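Long-range contact in berberine bridge enzyme-like 28 (Arabidopsis thaliana, PDB 5D79), which is an FAD-dependent oxidoreductase of the berberine bridge enzyme-like family, secreted to the cell wall and involved in adaptation to salt stress: residues T261-Y275 with E374-R386. Numbering follows the deposited sequence.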
loop_
_atom_site.group_PDB
_atom_site.type_symbol
_atom_site.label_atom_id
_atom_site.label_comp_id
_atom_site.label_asym_id
_atom_site.label_seq_id
_atom_site.Cartn_x
_atom_site.Cartn_y
_atom_site.Cartn_z
ATOM N N THR A 261 -11.134 25.721 -7.935
ATOM C CA THR A 261 -10.803 26.428 -6.711
ATOM C C THR A 261 -12.060 26.991 -6.047
ATOM O O THR A 261 -12.029 27.364 -4.875
ATOM C CB THR A 261 -9.790 27.570 -6.983
ATOM O OG1 THR A 261 -10.274 28.405 -8.041
ATOM C CG2 THR A 261 -8.441 27.002 -7.401
ATOM N N SER A 262 -13.157 27.046 -6.803
ATOM C CA SER A 262 -14.437 27.531 -6.293
ATOM C C SER A 262 -15.201 26.413 -5.581
ATOM O O SER A 262 -15.585 25.423 -6.212
ATOM C CB SER A 262 -15.286 28.107 -7.434
ATOM O OG SER A 262 -16.616 28.389 -7.018
ATOM N N LYS A 263 -15.425 26.583 -4.275
ATOM C CA LYS A 263 -16.055 25.545 -3.464
ATOM C C LYS A 263 -17.398 25.179 -4.053
ATOM O O LYS A 263 -17.654 24.010 -4.300
ATOM C CB LYS A 263 -16.223 25.976 -1.999
ATOM C CG LYS A 263 -16.706 24.846 -1.089
ATOM C CD LYS A 263 -16.885 25.280 0.356
ATOM C CE LYS A 263 -17.594 24.203 1.153
ATOM N NZ LYS A 263 -18.016 24.676 2.492
ATOM N N LYS A 264 -18.237 26.177 -4.297
ATOM C CA LYS A 264 -19.569 25.926 -4.827
ATOM C C LYS A 264 -19.524 25.071 -6.099
ATOM O O LYS A 264 -20.204 24.047 -6.201
ATOM C CB LYS A 264 -20.295 27.251 -5.100
ATOM C CG LYS A 264 -21.743 27.083 -5.595
ATOM C CD LYS A 264 -22.492 28.415 -5.671
ATOM C CE LYS A 264 -23.949 28.236 -6.111
ATOM N NZ LYS A 264 -24.082 28.038 -7.579
ATOM N N GLU A 265 -18.699 25.470 -7.058
ATOM C CA GLU A 265 -18.648 24.751 -8.320
ATOM C C GLU A 265 -18.073 23.352 -8.126
ATOM O O GLU A 265 -18.592 22.385 -8.679
ATOM C CB GLU A 265 -17.827 25.526 -9.350
ATOM C CG GLU A 265 -18.083 25.086 -10.785
ATOM C CD GLU A 265 -16.945 25.433 -11.739
ATOM O OE1 GLU A 265 -16.894 24.835 -12.845
ATOM O OE2 GLU A 265 -16.104 26.298 -11.380
ATOM N N ALA A 266 -17.005 23.255 -7.333
ATOM C CA ALA A 266 -16.309 21.987 -7.092
ATOM C C ALA A 266 -17.164 20.958 -6.348
ATOM O O ALA A 266 -17.081 19.763 -6.628
ATOM C CB ALA A 266 -15.029 22.237 -6.326
ATOM N N VAL A 267 -17.968 21.425 -5.396
ATOM C CA VAL A 267 -18.858 20.555 -4.630
ATOM C C VAL A 267 -19.912 19.982 -5.573
ATOM O O VAL A 267 -20.262 18.803 -5.497
ATOM C CB VAL A 267 -19.529 21.314 -3.448
ATOM C CG1 VAL A 267 -20.673 20.504 -2.847
ATOM C CG2 VAL A 267 -18.507 21.663 -2.370
ATOM N N ARG A 268 -20.395 20.831 -6.473
ATOM C CA ARG A 268 -21.346 20.449 -7.515
ATOM C C ARG A 268 -20.828 19.292 -8.381
ATOM O O ARG A 268 -21.547 18.328 -8.669
ATOM C CB ARG A 268 -21.639 21.673 -8.378
ATOM C CG ARG A 268 -22.679 21.491 -9.457
ATOM C CD ARG A 268 -22.787 22.768 -10.299
ATOM N NE ARG A 268 -21.491 23.141 -10.860
ATOM C CZ ARG A 268 -20.991 22.620 -11.974
ATOM N NH1 ARG A 268 -21.680 21.712 -12.654
ATOM N NH2 ARG A 268 -19.803 23.004 -12.411
ATOM N N ILE A 269 -19.564 19.412 -8.772
ATOM C CA ILE A 269 -18.875 18.466 -9.642
ATOM C C ILE A 269 -18.532 17.162 -8.910
ATOM O O ILE A 269 -18.610 16.068 -9.476
ATOM C CB ILE A 269 -17.590 19.120 -10.209
ATOM C CG1 ILE A 269 -17.962 20.223 -11.204
ATOM C CG2 ILE A 269 -16.669 18.091 -10.837
ATOM C CD1 ILE A 269 -16.829 21.125 -11.540
ATOM N N ILE A 270 -18.158 17.286 -7.643
ATOM C CA ILE A 270 -17.868 16.116 -6.822
ATOM C C ILE A 270 -19.134 15.259 -6.626
ATOM O O ILE A 270 -19.079 14.029 -6.711
ATOM C CB ILE A 270 -17.268 16.539 -5.454
ATOM C CG1 ILE A 270 -15.851 17.131 -5.653
ATOM C CG2 ILE A 270 -17.238 15.357 -4.502
ATOM C CD1 ILE A 270 -15.355 18.085 -4.546
ATOM N N LYS A 271 -20.272 15.913 -6.391
ATOM C CA LYS A 271 -21.564 15.224 -6.298
ATOM C C LYS A 271 -21.850 14.383 -7.535
ATOM O O LYS A 271 -22.294 13.247 -7.423
ATOM C CB LYS A 271 -22.703 16.223 -6.092
ATOM C CG LYS A 271 -22.800 16.780 -4.692
ATOM C CD LYS A 271 -24.133 17.483 -4.493
ATOM C CE LYS A 271 -25.292 16.499 -4.588
ATOM N NZ LYS A 271 -26.592 17.189 -4.829
ATOM N N LYS A 272 -21.589 14.948 -8.710
ATOM C CA LYS A 272 -21.766 14.241 -9.973
ATOM C C LYS A 272 -20.731 13.126 -10.160
ATOM O O LYS A 272 -21.065 12.051 -10.661
ATOM C CB LYS A 272 -21.704 15.230 -11.141
ATOM C CG LYS A 272 -21.524 14.593 -12.508
ATOM C CD LYS A 272 -22.725 13.738 -12.901
ATOM C CE LYS A 272 -22.547 13.110 -14.283
ATOM N NZ LYS A 272 -22.660 14.113 -15.377
ATOM N N TRP A 273 -19.482 13.379 -9.765
ATOM C CA TRP A 273 -18.427 12.361 -9.838
ATOM C C TRP A 273 -18.854 11.099 -9.089
ATOM O O TRP A 273 -18.591 9.989 -9.524
ATOM C CB TRP A 273 -17.109 12.910 -9.273
ATOM C CG TRP A 273 -15.939 11.916 -9.192
ATOM C CD1 TRP A 273 -14.980 11.700 -10.141
ATOM C CD2 TRP A 273 -15.604 11.049 -8.084
ATOM N NE1 TRP A 273 -14.078 10.747 -9.701
ATOM C CE2 TRP A 273 -14.445 10.330 -8.449
ATOM C CE3 TRP A 273 -16.190 10.794 -6.834
ATOM C CZ2 TRP A 273 -13.858 9.380 -7.610
ATOM C CZ3 TRP A 273 -15.601 9.851 -6.001
ATOM C CH2 TRP A 273 -14.449 9.158 -6.391
ATOM N N GLN A 274 -19.537 11.279 -7.969
ATOM C CA GLN A 274 -19.909 10.161 -7.107
ATOM C C GLN A 274 -20.832 9.167 -7.775
ATOM O O GLN A 274 -20.881 8.001 -7.385
ATOM C CB GLN A 274 -20.581 10.665 -5.834
ATOM C CG GLN A 274 -19.625 11.073 -4.742
ATOM C CD GLN A 274 -20.339 11.224 -3.431
ATOM O OE1 GLN A 274 -19.963 10.614 -2.441
ATOM N NE2 GLN A 274 -21.398 12.033 -3.421
ATOM N N TYR A 275 -21.576 9.635 -8.768
ATOM C CA TYR A 275 -22.520 8.781 -9.467
ATOM C C TYR A 275 -21.916 8.213 -10.756
ATOM O O TYR A 275 -22.327 7.155 -11.225
ATOM C CB TYR A 275 -23.807 9.558 -9.764
ATOM C CG TYR A 275 -24.589 9.941 -8.519
ATOM C CD1 TYR A 275 -24.334 11.135 -7.847
ATOM C CD2 TYR A 275 -25.581 9.110 -8.017
ATOM C CE1 TYR A 275 -25.041 11.490 -6.710
ATOM C CE2 TYR A 275 -26.302 9.456 -6.884
ATOM C CZ TYR A 275 -26.027 10.642 -6.227
ATOM O OH TYR A 275 -26.749 10.980 -5.091
ATOM N N GLU A 374 -22.588 4.227 -1.084
ATOM C CA GLU A 374 -23.610 5.047 -1.720
ATOM C C GLU A 374 -23.260 6.516 -1.512
ATOM O O GLU A 374 -22.695 6.871 -0.476
ATOM C CB GLU A 374 -25.009 4.723 -1.172
ATOM C CG GLU A 374 -25.201 4.925 0.325
ATOM C CD GLU A 374 -26.580 4.484 0.808
ATOM O OE1 GLU A 374 -27.131 3.512 0.250
ATOM O OE2 GLU A 374 -27.115 5.118 1.742
ATOM N N PRO A 375 -23.593 7.370 -2.497
ATOM C CA PRO A 375 -23.097 8.752 -2.533
ATOM C C PRO A 375 -23.351 9.520 -1.237
ATOM O O PRO A 375 -24.464 9.491 -0.710
ATOM C CB PRO A 375 -23.875 9.363 -3.703
ATOM C CG PRO A 375 -24.146 8.202 -4.585
ATOM C CD PRO A 375 -24.488 7.095 -3.634
ATOM N N ILE A 376 -22.313 10.166 -0.716
ATOM C CA ILE A 376 -22.445 10.969 0.484
ATOM C C ILE A 376 -23.149 12.265 0.112
ATOM O O ILE A 376 -23.034 12.728 -1.027
ATOM C CB ILE A 376 -21.084 11.261 1.126
ATOM C CG1 ILE A 376 -20.350 12.349 0.333
ATOM C CG2 ILE A 376 -20.281 9.972 1.222
ATOM C CD1 ILE A 376 -19.005 12.721 0.872
ATOM N N PRO A 377 -23.905 12.840 1.061
ATOM C CA PRO A 377 -24.669 14.060 0.793
ATOM C C PRO A 377 -23.801 15.283 0.526
ATOM O O PRO A 377 -22.670 15.354 1.001
ATOM C CB PRO A 377 -25.474 14.258 2.081
ATOM C CG PRO A 377 -24.721 13.533 3.112
ATOM C CD PRO A 377 -24.168 12.329 2.415
ATOM N N GLU A 378 -24.357 16.231 -0.220
ATOM C CA GLU A 378 -23.703 17.496 -0.512
ATOM C C GLU A 378 -23.166 18.115 0.768
ATOM O O GLU A 378 -22.084 18.690 0.776
ATOM C CB GLU A 378 -24.685 18.448 -1.191
ATOM C CG GLU A 378 -24.104 19.804 -1.562
ATOM C CD GLU A 378 -25.150 20.755 -2.139
ATOM O OE1 GLU A 378 -26.324 20.701 -1.692
ATOM O OE2 GLU A 378 -24.789 21.557 -3.036
ATOM N N ALA A 379 -23.934 17.968 1.846
ATOM C CA ALA A 379 -23.565 18.464 3.165
ATOM C C ALA A 379 -22.269 17.834 3.671
ATOM O O ALA A 379 -21.446 18.509 4.294
ATOM C CB ALA A 379 -24.690 18.208 4.152
ATOM N N ALA A 380 -22.088 16.541 3.419
ATOM C CA ALA A 380 -20.862 15.875 3.824
ATOM C C ALA A 380 -19.673 16.433 3.049
ATOM O O ALA A 380 -18.593 16.656 3.607
ATOM C CB ALA A 380 -20.972 14.382 3.615
ATOM N N ILE A 381 -19.875 16.658 1.757
ATOM C CA ILE A 381 -18.806 17.152 0.895
ATOM C C ILE A 381 -18.326 18.547 1.326
ATOM O O ILE A 381 -17.120 18.827 1.347
ATOM C CB ILE A 381 -19.254 17.174 -0.587
ATOM C CG1 ILE A 381 -19.590 15.760 -1.047
ATOM C CG2 ILE A 381 -18.155 17.739 -1.482
ATOM C CD1 ILE A 381 -20.477 15.725 -2.252
ATOM N N GLN A 382 -19.263 19.412 1.691
ATOM C CA GLN A 382 -18.907 20.762 2.106
ATOM C C GLN A 382 -18.121 20.750 3.407
ATOM O O GLN A 382 -17.187 21.522 3.578
ATOM C CB GLN A 382 -20.158 21.625 2.251
ATOM C CG GLN A 382 -20.959 21.716 0.965
ATOM C CD GLN A 382 -22.198 22.562 1.112
ATOM O OE1 GLN A 382 -22.372 23.553 0.402
ATOM N NE2 GLN A 382 -23.071 22.181 2.041
ATOM N N GLU A 383 -18.491 19.858 4.316
ATOM C CA GLU A 383 -17.848 19.820 5.621
ATOM C C GLU A 383 -16.414 19.331 5.541
ATOM O O GLU A 383 -15.534 19.867 6.215
ATOM C CB GLU A 383 -18.635 18.939 6.590
ATOM C CG GLU A 383 -17.914 18.638 7.911
ATOM C CD GLU A 383 -17.681 19.856 8.782
ATOM O OE1 GLU A 383 -18.225 20.944 8.506
ATOM O OE2 GLU A 383 -16.945 19.717 9.770
ATOM N N ILE A 384 -16.169 18.310 4.729
ATOM C CA ILE A 384 -14.819 17.775 4.656
ATOM C C ILE A 384 -13.936 18.760 3.883
ATOM O O ILE A 384 -12.735 18.845 4.133
ATOM C CB ILE A 384 -14.781 16.346 4.039
ATOM C CG1 ILE A 384 -15.275 16.329 2.596
ATOM C CG2 ILE A 384 -15.610 15.373 4.890
ATOM C CD1 ILE A 384 -15.116 14.971 1.950
ATOM N N TRP A 385 -14.545 19.532 2.984
ATOM C CA TRP A 385 -13.870 20.672 2.360
ATOM C C TRP A 385 -13.491 21.704 3.428
ATOM O O TRP A 385 -12.363 22.209 3.461
ATOM C CB TRP A 385 -14.764 21.317 1.290
ATOM C CG TRP A 385 -14.140 22.495 0.593
ATOM C CD1 TRP A 385 -13.841 23.716 1.135
ATOM C CD2 TRP A 385 -13.761 22.567 -0.781
ATOM N NE1 TRP A 385 -13.287 24.536 0.182
ATOM C CE2 TRP A 385 -13.228 23.855 -1.003
ATOM C CE3 TRP A 385 -13.818 21.668 -1.849
ATOM C CZ2 TRP A 385 -12.762 24.262 -2.245
ATOM C CZ3 TRP A 385 -13.364 22.077 -3.080
ATOM C CH2 TRP A 385 -12.841 23.360 -3.270
ATOM N N ARG A 386 -14.450 22.012 4.296
ATOM C CA ARG A 386 -14.238 22.974 5.366
ATOM C C ARG A 386 -13.077 22.565 6.274
ATOM O O ARG A 386 -12.279 23.396 6.678
ATOM C CB ARG A 386 -15.512 23.142 6.195
ATOM C CG ARG A 386 -15.379 24.169 7.292
ATOM C CD ARG A 386 -16.529 24.087 8.264
ATOM N NE ARG A 386 -16.396 22.950 9.168
ATOM C CZ ARG A 386 -15.551 22.912 10.194
ATOM N NH1 ARG A 386 -14.753 23.940 10.439
ATOM N NH2 ARG A 386 -15.496 21.841 10.970
#
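I381 fills a knobs-into-holes socket of helix 263-275 made by V267, I270, K271 and Q274. Its CG2 meets CG2 of I270 at 4.0 Å, and its CD1 reaches the aliphatic CG of K271 at 3.5 Å. The helices pack with axes 9.9 Å apart, their N-to-C directions at 128°. Beside the knob, W385 lies flat against K263: with CG of K263 anti to the backbone N (chi1 -172°) and the chain extended, the lysine methylenes slide along one indole face, CG standing 3.5 Å from the centroid of the W385 five-membered ring in a CH-pi contact. In the six-membered ring, CZ3 of W385 lies 3.7 Å from CB of A266. Replacing W385 by alanine is likely to open a gap beside A266 and leave the K263 methylenes without their aromatic face. At the other end the buried amide of Q274 pairs with the backbone of I376: OE1 of Q274 accepts from N of I376 at 2.9 Å, while NE2 of Q274 gives a nearly straight bond (170°) to O of I376, directed at a lone pair within the carbonyl plane. OH of Y425 hydrogen-bonds the same OE1, and the three bonds together are likely to keep the amide from turning. The outer side is looser: CG of P375 makes a CH-pi contact over one face of the exposed Y275 ring, K271 and E378 touch through methylenes with their charged ends apart, and NZ of K263 makes one weak bond to O of Q382. Both helices pack on the seven-stranded antiparallel sheet, away from the FAD site, W385 and A266 touching strand 298-306 and I384 reaching strand 396-402 and helix 441-458.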